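Local structure of uncharacterized protein DUF305 (Deinococcus radiodurans R1, 3BT5) at residues Gln18-Leu21 with Gln22-Ala25; Gln54-Gln57 with Met58-Glu62; Met61-Met64 with Leu65-Gly69. The protein is of unknown function, but folds as an all-helical single-chain protein and belongs to a family grouped with the ferritin-like proteins. All coordinates share one frame; numbering follows the deposited sequence. Where two conformers were deposited one is given.

Contact 1 lies on helix 11-37, and contacts 2 and 3 follow one another on the next helix, 41-68, sharing Met-61 and Glu-62. In chain order they run 1, 2, 3. The centres of contacts 1 and 2 are about 9 Å apart, those of 2 and 3 about 11 Å, and those of 1 and 3 about 13 Å. The two helices meet where His-24 of contact 1 reaches Gln-57, Gln-54 and Met-58 of contact 2, and where Met-61 packs on Met-20, Leu-21 and His-24. Contacts 1 and 2 thus share the interface of helices 11-37 and 41-68, while contact 3 closes helix 41-68 and also packs on helix 132-158.

Contact 1: residues Gln18-Leu21 with Gln22-Ala25; sequences QHML and QHHA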
loop_
_atom_site.group_PDB
_atom_site.type_symbol
_atom_site.label_atom_id
_atom_site.label_comp_id
_atom_site.label_asym_id
_atom_site.label_seq_id
_atom_site.Cartn_x
_atom_site.Cartn_y
_atom_site.Cartn_z
ATOM N N GLN A 18 -0.589 -6.733 11.037
ATOM C CA GLN A 18 -0.043 -5.492 11.597
ATOM C C GLN A 18 0.829 -4.772 10.563
ATOM O O GLN A 18 0.736 -3.548 10.375
ATOM C CB GLN A 18 0.788 -5.787 12.836
ATOM C CG GLN A 18 -0.060 -6.181 14.039
ATOM C CD GLN A 18 0.809 -6.671 15.202
ATOM O OE1 GLN A 18 1.896 -7.235 14.990
ATOM N NE2 GLN A 18 0.319 -6.497 16.428
ATOM N N HIS A 19 1.712 -5.528 9.913
ATOM C CA HIS A 19 2.594 -4.912 8.930
ATOM C C HIS A 19 1.850 -4.412 7.720
ATOM O O HIS A 19 2.157 -3.314 7.199
ATOM C CB HIS A 19 3.641 -5.895 8.474
ATOM C CG HIS A 19 4.749 -6.087 9.457
ATOM N ND1 HIS A 19 5.707 -7.069 9.300
ATOM C CD2 HIS A 19 5.072 -5.416 10.585
ATOM C CE1 HIS A 19 6.569 -6.997 10.301
ATOM N NE2 HIS A 19 6.207 -6.008 11.099
ATOM N N MET A 20 0.869 -5.180 7.237
ATOM C CA MET A 20 0.152 -4.747 6.038
ATOM C C MET A 20 -0.691 -3.508 6.316
ATOM O O MET A 20 -0.887 -2.676 5.436
ATOM C CB MET A 20 -0.717 -5.874 5.492
ATOM C CG MET A 20 -1.252 -5.602 4.128
ATOM S SD MET A 20 0.010 -5.351 2.842
ATOM C CE MET A 20 0.754 -6.986 2.827
ATOM N N LEU A 21 -1.178 -3.364 7.550
ATOM C CA LEU A 21 -1.990 -2.191 7.865
ATOM C C LEU A 21 -1.109 -0.943 7.738
ATOM O O LEU A 21 -1.530 0.071 7.163
ATOM C CB LEU A 21 -2.599 -2.341 9.259
ATOM C CG LEU A 21 -3.451 -1.173 9.761
ATOM C CD1 LEU A 21 -4.594 -0.871 8.827
ATOM C CD2 LEU A 21 -3.982 -1.529 11.156
ATOM N N GLN A 22 0.110 -1.007 8.256
ATOM C CA GLN A 22 1.012 0.135 8.139
ATOM C C GLN A 22 1.457 0.343 6.686
ATOM O O GLN A 22 1.635 1.482 6.207
ATOM C CB GLN A 22 2.251 -0.113 9.005
ATOM C CG GLN A 22 2.000 -0.007 10.487
ATOM C CD GLN A 22 3.301 -0.117 11.262
ATOM O OE1 GLN A 22 4.299 0.538 10.935
ATOM N NE2 GLN A 22 3.316 -0.972 12.253
ATOM N N HIS A 23 1.668 -0.749 5.977
ATOM C CA HIS A 23 2.081 -0.671 4.566
ATOM C C HIS A 23 0.983 0.032 3.747
ATOM O O HIS A 23 1.250 0.983 2.987
ATOM C CB HIS A 23 2.297 -2.095 4.076
ATOM C CG HIS A 23 3.166 -2.210 2.861
ATOM N ND1 HIS A 23 2.714 -2.038 1.565
ATOM C CD2 HIS A 23 4.485 -2.505 2.761
ATOM C CE1 HIS A 23 3.717 -2.203 0.726
ATOM N NE2 HIS A 23 4.803 -2.493 1.427
ATOM N N HIS A 24 -0.273 -0.393 3.921
ATOM C CA HIS A 24 -1.369 0.253 3.224
ATOM C C HIS A 24 -1.477 1.721 3.607
ATOM O O HIS A 24 -1.807 2.571 2.747
ATOM C CB HIS A 24 -2.681 -0.438 3.580
ATOM C CG HIS A 24 -3.045 -1.586 2.686
ATOM N ND1 HIS A 24 -2.140 -2.535 2.247
ATOM C CD2 HIS A 24 -4.250 -1.942 2.173
ATOM C CE1 HIS A 24 -2.776 -3.414 1.484
ATOM N NE2 HIS A 24 -4.056 -3.080 1.432
ATOM N N ALA A 25 -1.274 2.043 4.880
ATOM C CA ALA A 25 -1.424 3.428 5.298
ATOM C C ALA A 25 -0.525 4.351 4.489
ATOM O O ALA A 25 -0.888 5.512 4.213
ATOM C CB ALA A 25 -1.141 3.593 6.772
#
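The backbone N of His-24 donates to Met-20 O at 2.8 Å. On its flanks, His-23 N reaches His-19 O at 2.9 Å and Ala-25 N reaches Leu-21 O at 3.0 Å. The bond from Gln-22 N to Gln-18 O is weak, at 3.4 Å. These are the i to i+4 links of helix 11-37, and they set the side chains of residues 20, 23 and 24 side by side on its inner surface.

The polar ends of the side chains find partners beyond this turn. His-23 NE2 bonds to Met-84 O and His-24 NE2 to Gln-57 on helix 41-68. In the amide of Gln-22, NE2 donates to Glu-74 O and OE1 accepts from Ile-76 N, joining the helix to the loop that follows helix 41-68.

Packing inside the turn rests on Met-20. With CG anti to the backbone N (chi1 -168°), its chain bends twice and brings the sulfur against the His-24 ring, SD lying 3.6 Å from ND1 and CG 3.7 Å from the same nitrogen. The approach to the imidazole is oblique, 68° off the ring normal, and SD stands 4.2 Å from His-23 CB. Met-20 was modelled in two conformers, and this contact holds for one of them.

Two buried histidines thus bond through NE2 to different parts of the protein, while a polarisable thioether lies against the His-24 ring and only near His-23. That chemistry probably limits how each imidazole can turn.

Contact 2: residues Gln54-Gln57 with Met58-Glu62; sequences QREQ and MRQME
With CG anti to the carbonyl carbon (chi1 -70°) and a bend at chi3 (-56°), Arg-59 folds back over the turn before it, onto Arg-55 and Glu-56. These torsions swing the guanidinium round until one face rests on backbone, with Glu-56 CA 3.4 Å above its plane and Arg-55 O over the same face. Glu-56 CG lies opposite its own backbone N, beside the carbonyl carbon, and the chain is extended beyond it. The two side chains cross: NH2 of Arg-59 lies 3.8 Å from Glu-56 CG, touching the aliphatic part of the glutamate. The carboxylate and guanidinium planes are only 8° apart, yet OE1 of Glu-56 remains 5.5 Å from NH2 of Arg-59, too far for a salt bridge.

On the inner side of helix 41-68 the methionines do the touching. Met-58 lays CG 3.2 Å from Gln-54 O, the carbonyl that also accepts Met-58 N at 2.9 Å. One turn on, Gln-57 O takes Met-61 N at 2.9 Å and has Met-61 CG beside it at 3.3 Å. The side-chain amide of Gln-57 turns to helix 11-37, where OE1 serves His-24, while its flanks meet Ile-141 and Thr-144 of helix 132-158.

This turn is therefore amphipathic. Arginine and glutamate occupy the solvent side, where their attraction is probably weak and screened by solvent; the positive guanidinium of Arg-59 lies over Arg-55 O, probably a favourable electrostatic contact. Facing inward are thioethers and two glutamines, Gln-54 and Gln-57, the second of which joins two helices through its buried amide.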
loop_
_atom_site.group_PDB
_atom_site.type_symbol
_atom_site.label_atom_id
_atom_site.label_comp_id
_atom_site.label_asym_id
_atom_site.label_seq_id
_atom_site.Cartn_x
_atom_site.Cartn_y
_atom_site.Cartn_z
ATOM N N GLN A 54 -7.259 1.006 -0.926
ATOM C CA GLN A 54 -6.388 0.705 0.209
ATOM C C GLN A 54 -7.149 0.891 1.520
ATOM O O GLN A 54 -7.024 0.080 2.439
ATOM C CB GLN A 54 -5.136 1.588 0.173
ATOM C CG GLN A 54 -4.175 1.295 -0.988
ATOM C CD GLN A 54 -3.162 0.191 -0.656
ATOM O OE1 GLN A 54 -2.223 0.394 0.127
ATOM N NE2 GLN A 54 -3.348 -0.975 -1.251
ATOM N N ARG A 55 -7.957 1.954 1.612
ATOM C CA ARG A 55 -8.718 2.172 2.839
ATOM C C ARG A 55 -9.720 1.039 3.133
ATOM O O ARG A 55 -9.926 0.673 4.292
ATOM C CB ARG A 55 -9.423 3.533 2.789
ATOM C CG ARG A 55 -8.465 4.679 3.021
ATOM C CD ARG A 55 -9.124 6.028 2.807
ATOM N NE ARG A 55 -10.164 6.270 3.798
ATOM C CZ ARG A 55 -10.734 7.451 3.996
ATOM N NH1 ARG A 55 -10.326 8.497 3.288
ATOM N NH2 ARG A 55 -11.697 7.592 4.908
ATOM N N GLU A 56 -10.351 0.497 2.096
ATOM C CA GLU A 56 -11.288 -0.612 2.287
ATOM C C GLU A 56 -10.568 -1.796 2.916
ATOM O O GLU A 56 -11.070 -2.433 3.842
ATOM C CB GLU A 56 -11.888 -1.036 0.953
ATOM C CG GLU A 56 -12.927 -2.149 1.076
ATOM C CD GLU A 56 -13.350 -2.738 -0.280
ATOM O OE1 GLU A 56 -12.997 -2.170 -1.338
ATOM O OE2 GLU A 56 -14.037 -3.786 -0.282
ATOM N N GLN A 57 -9.362 -2.087 2.443
ATOM C CA GLN A 57 -8.626 -3.183 3.032
ATOM C C GLN A 57 -8.103 -2.853 4.436
ATOM O O GLN A 57 -8.058 -3.732 5.308
ATOM C CB GLN A 57 -7.507 -3.603 2.084
ATOM C CG GLN A 57 -8.117 -4.365 0.892
ATOM C CD GLN A 57 -7.167 -4.640 -0.244
ATOM O OE1 GLN A 57 -5.973 -4.337 -0.176
ATOM N NE2 GLN A 57 -7.699 -5.237 -1.317
ATOM N N MET A 58 -7.750 -1.588 4.685
ATOM C CA MET A 58 -7.351 -1.188 6.026
ATOM C C MET A 58 -8.492 -1.402 7.001
ATOM O O MET A 58 -8.256 -1.854 8.122
ATOM C CB MET A 58 -6.921 0.274 6.054
ATOM C CG MET A 58 -5.621 0.465 5.275
ATOM S SD MET A 58 -5.184 2.238 5.122
ATOM C CE MET A 58 -4.658 2.576 6.796
ATOM N N ARG A 59 -9.723 -1.058 6.617
ATOM C CA ARG A 59 -10.831 -1.265 7.553
ATOM C C ARG A 59 -10.967 -2.744 7.930
ATOM O O ARG A 59 -11.302 -3.087 9.095
ATOM C CB ARG A 59 -12.135 -0.759 6.934
ATOM C CG ARG A 59 -12.181 0.777 6.823
ATOM C CD ARG A 59 -13.588 1.310 6.541
ATOM N NE ARG A 59 -14.187 0.742 5.342
ATOM C CZ ARG A 59 -13.969 1.180 4.102
ATOM N NH1 ARG A 59 -13.145 2.205 3.872
ATOM N NH2 ARG A 59 -14.599 0.599 3.075
ATOM N N GLN A 60 -10.768 -3.630 6.953
ATOM C CA GLN A 60 -10.829 -5.076 7.210
ATOM C C GLN A 60 -9.715 -5.508 8.148
ATOM O O GLN A 60 -9.924 -6.346 9.035
ATOM C CB GLN A 60 -10.686 -5.861 5.904
ATOM C CG GLN A 60 -11.819 -5.697 4.905
ATOM C CD GLN A 60 -11.625 -6.596 3.703
ATOM O OE1 GLN A 60 -11.418 -7.812 3.843
ATOM N NE2 GLN A 60 -11.670 -6.009 2.513
ATOM N N MET A 61 -8.515 -4.983 7.935
ATOM C CA MET A 61 -7.389 -5.315 8.796
ATOM C C MET A 61 -7.563 -4.810 10.216
ATOM O O MET A 61 -7.231 -5.507 11.190
ATOM C CB MET A 61 -6.112 -4.731 8.197
ATOM C CG MET A 61 -5.777 -5.426 6.887
ATOM S SD MET A 61 -4.155 -5.017 6.274
ATOM C CE MET A 61 -4.586 -3.812 5.092
ATOM N N GLU A 62 -8.075 -3.581 10.346
ATOM C CA GLU A 62 -8.360 -3.025 11.669
ATOM C C GLU A 62 -9.362 -3.917 12.405
ATOM O O GLU A 62 -9.208 -4.197 13.597
ATOM C CB GLU A 62 -8.916 -1.596 11.507
ATOM C CG GLU A 62 -7.798 -0.612 11.156
ATOM C CD GLU A 62 -8.266 0.706 10.536
ATOM O OE1 GLU A 62 -9.435 0.832 10.066
ATOM O OE2 GLU A 62 -7.436 1.639 10.490
#

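Contact 3: residues Met61-Met64 with Leu65-Gly69; sequences MEAM and LGRWG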
loop_
_atom_site.group_PDB
_atom_site.type_symbol
_atom_site.label_atom_id
_atom_site.label_comp_id
_atom_site.label_asym_id
_atom_site.label_seq_id
_atom_site.Cartn_x
_atom_site.Cartn_y
_atom_site.Cartn_z
ATOM N N MET A 61 -8.515 -4.983 7.935
ATOM C CA MET A 61 -7.389 -5.315 8.796
ATOM C C MET A 61 -7.563 -4.810 10.216
ATOM O O MET A 61 -7.231 -5.507 11.190
ATOM C CB MET A 61 -6.112 -4.731 8.197
ATOM C CG MET A 61 -5.777 -5.426 6.887
ATOM S SD MET A 61 -4.155 -5.017 6.274
ATOM C CE MET A 61 -4.586 -3.812 5.092
ATOM N N GLU A 62 -8.075 -3.581 10.346
ATOM C CA GLU A 62 -8.360 -3.025 11.669
ATOM C C GLU A 62 -9.362 -3.917 12.405
ATOM O O GLU A 62 -9.208 -4.197 13.597
ATOM C CB GLU A 62 -8.916 -1.596 11.507
ATOM C CG GLU A 62 -7.798 -0.612 11.156
ATOM C CD GLU A 62 -8.266 0.706 10.536
ATOM O OE1 GLU A 62 -9.435 0.832 10.066
ATOM O OE2 GLU A 62 -7.436 1.639 10.490
ATOM N N ALA A 63 -10.395 -4.350 11.693
ATOM C CA ALA A 63 -11.421 -5.189 12.329
ATOM C C ALA A 63 -10.814 -6.510 12.795
ATOM O O ALA A 63 -11.115 -6.996 13.874
ATOM C CB ALA A 63 -12.557 -5.444 11.366
ATOM N N MET A 64 -9.933 -7.075 11.976
ATOM C CA MET A 64 -9.268 -8.321 12.331
ATOM C C MET A 64 -8.455 -8.172 13.609
ATOM O O MET A 64 -8.523 -9.009 14.502
ATOM C CB MET A 64 -8.333 -8.714 11.204
ATOM C CG MET A 64 -8.641 -10.054 10.674
ATOM S SD MET A 64 -7.681 -10.482 9.225
ATOM C CE MET A 64 -8.998 -10.728 8.036
ATOM N N LEU A 65 -7.634 -7.123 13.669
ATOM C CA LEU A 65 -6.810 -6.902 14.838
ATOM C C LEU A 65 -7.728 -6.683 16.049
ATOM O O LEU A 65 -7.476 -7.225 17.110
ATOM C CB LEU A 65 -5.865 -5.738 14.643
ATOM C CG LEU A 65 -4.780 -5.965 13.576
ATOM C CD1 LEU A 65 -3.918 -4.710 13.548
ATOM C CD2 LEU A 65 -3.931 -7.181 13.921
ATOM N N GLY A 66 -8.783 -5.899 15.878
ATOM C CA GLY A 66 -9.736 -5.703 16.980
ATOM C C GLY A 66 -10.348 -7.006 17.480
ATOM O O GLY A 66 -10.431 -7.249 18.708
ATOM N N ARG A 67 -10.812 -7.836 16.549
ATOM C CA ARG A 67 -11.403 -9.134 16.931
ATOM C C ARG A 67 -10.411 -10.035 17.640
ATOM O O ARG A 67 -10.778 -10.788 18.556
ATOM C CB ARG A 67 -11.967 -9.886 15.718
ATOM C CG ARG A 67 -13.170 -9.232 15.077
ATOM C CD ARG A 67 -13.878 -10.193 14.110
ATOM N NE ARG A 67 -13.042 -10.570 12.963
ATOM C CZ ARG A 67 -12.973 -9.877 11.827
ATOM N NH1 ARG A 67 -13.664 -8.751 11.689
ATOM N NH2 ARG A 67 -12.205 -10.303 10.830
ATOM N N TRP A 68 -9.155 -9.984 17.200
ATOM C CA TRP A 68 -8.129 -10.858 17.766
ATOM C C TRP A 68 -7.618 -10.311 19.085
ATOM O O TRP A 68 -6.855 -10.983 19.793
ATOM C CB TRP A 68 -6.941 -10.967 16.801
ATOM C CG TRP A 68 -7.286 -11.610 15.522
ATOM C CD1 TRP A 68 -8.417 -12.322 15.223
ATOM C CD2 TRP A 68 -6.474 -11.620 14.337
ATOM N NE1 TRP A 68 -8.364 -12.772 13.926
ATOM C CE2 TRP A 68 -7.180 -12.355 13.357
ATOM C CE3 TRP A 68 -5.227 -11.068 14.008
ATOM C CZ2 TRP A 68 -6.682 -12.565 12.082
ATOM C CZ3 TRP A 68 -4.730 -11.266 12.715
ATOM C CH2 TRP A 68 -5.453 -12.009 11.768
ATOM N N GLY A 69 -8.026 -9.079 19.401
ATOM C CA GLY A 69 -7.557 -8.397 20.595
ATOM C C GLY A 69 -6.075 -8.144 20.519
ATOM O O GLY A 69 -5.359 -8.298 21.522
#
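Met-64 and Trp-68 lie side by side in a Met-aromatic contact on the last turn of helix 41-68; the centre of the contact lies about 19 Å from the centre of the chain. The sulfur of Met-64 is 4.4 Å from the centroid of the six-membered ring of Trp-68, at an oblique 46° to the ring normal, and CG of Met-64 touches CZ2 of Trp-68 at 3.5 Å. Met-64 has two conformers in the model, and the sulfur geometry belongs to one of them. In the backbone, Trp-68 N donates to Met-64 O at 2.9 Å. The ring itself, with chi1 near -64°, lies under that same carbonyl oxygen, which stands 3.1 Å above its plane, displaced toward the rim.

The helix then ends in a Schellman motif. Gly-69 has positive phi (64°), a conformation that favours glycine, and its N bonds back to Gly-66 O at 3.1 Å.

Arg-67 curls back over the preceding turn. One guanidinium face looks onto Ala-63 O and Met-64 CA, NH1 meets Ala-63 CB at 3.5 Å, and NH2 lies 3.6 Å from Met-64 CG. Its charge is answered by Glu-133 at the start of helix 132-158, whose carboxylate also accepts the indole N-H of Trp-68. An alanine in place of Trp-68 is likely to leave one oxygen of Glu-133 without its indole donor and open a gap beside Met-64, whose thioether could then turn more freely. Leu-65, on another side of the turn, packs on Val-17 of helix 11-37.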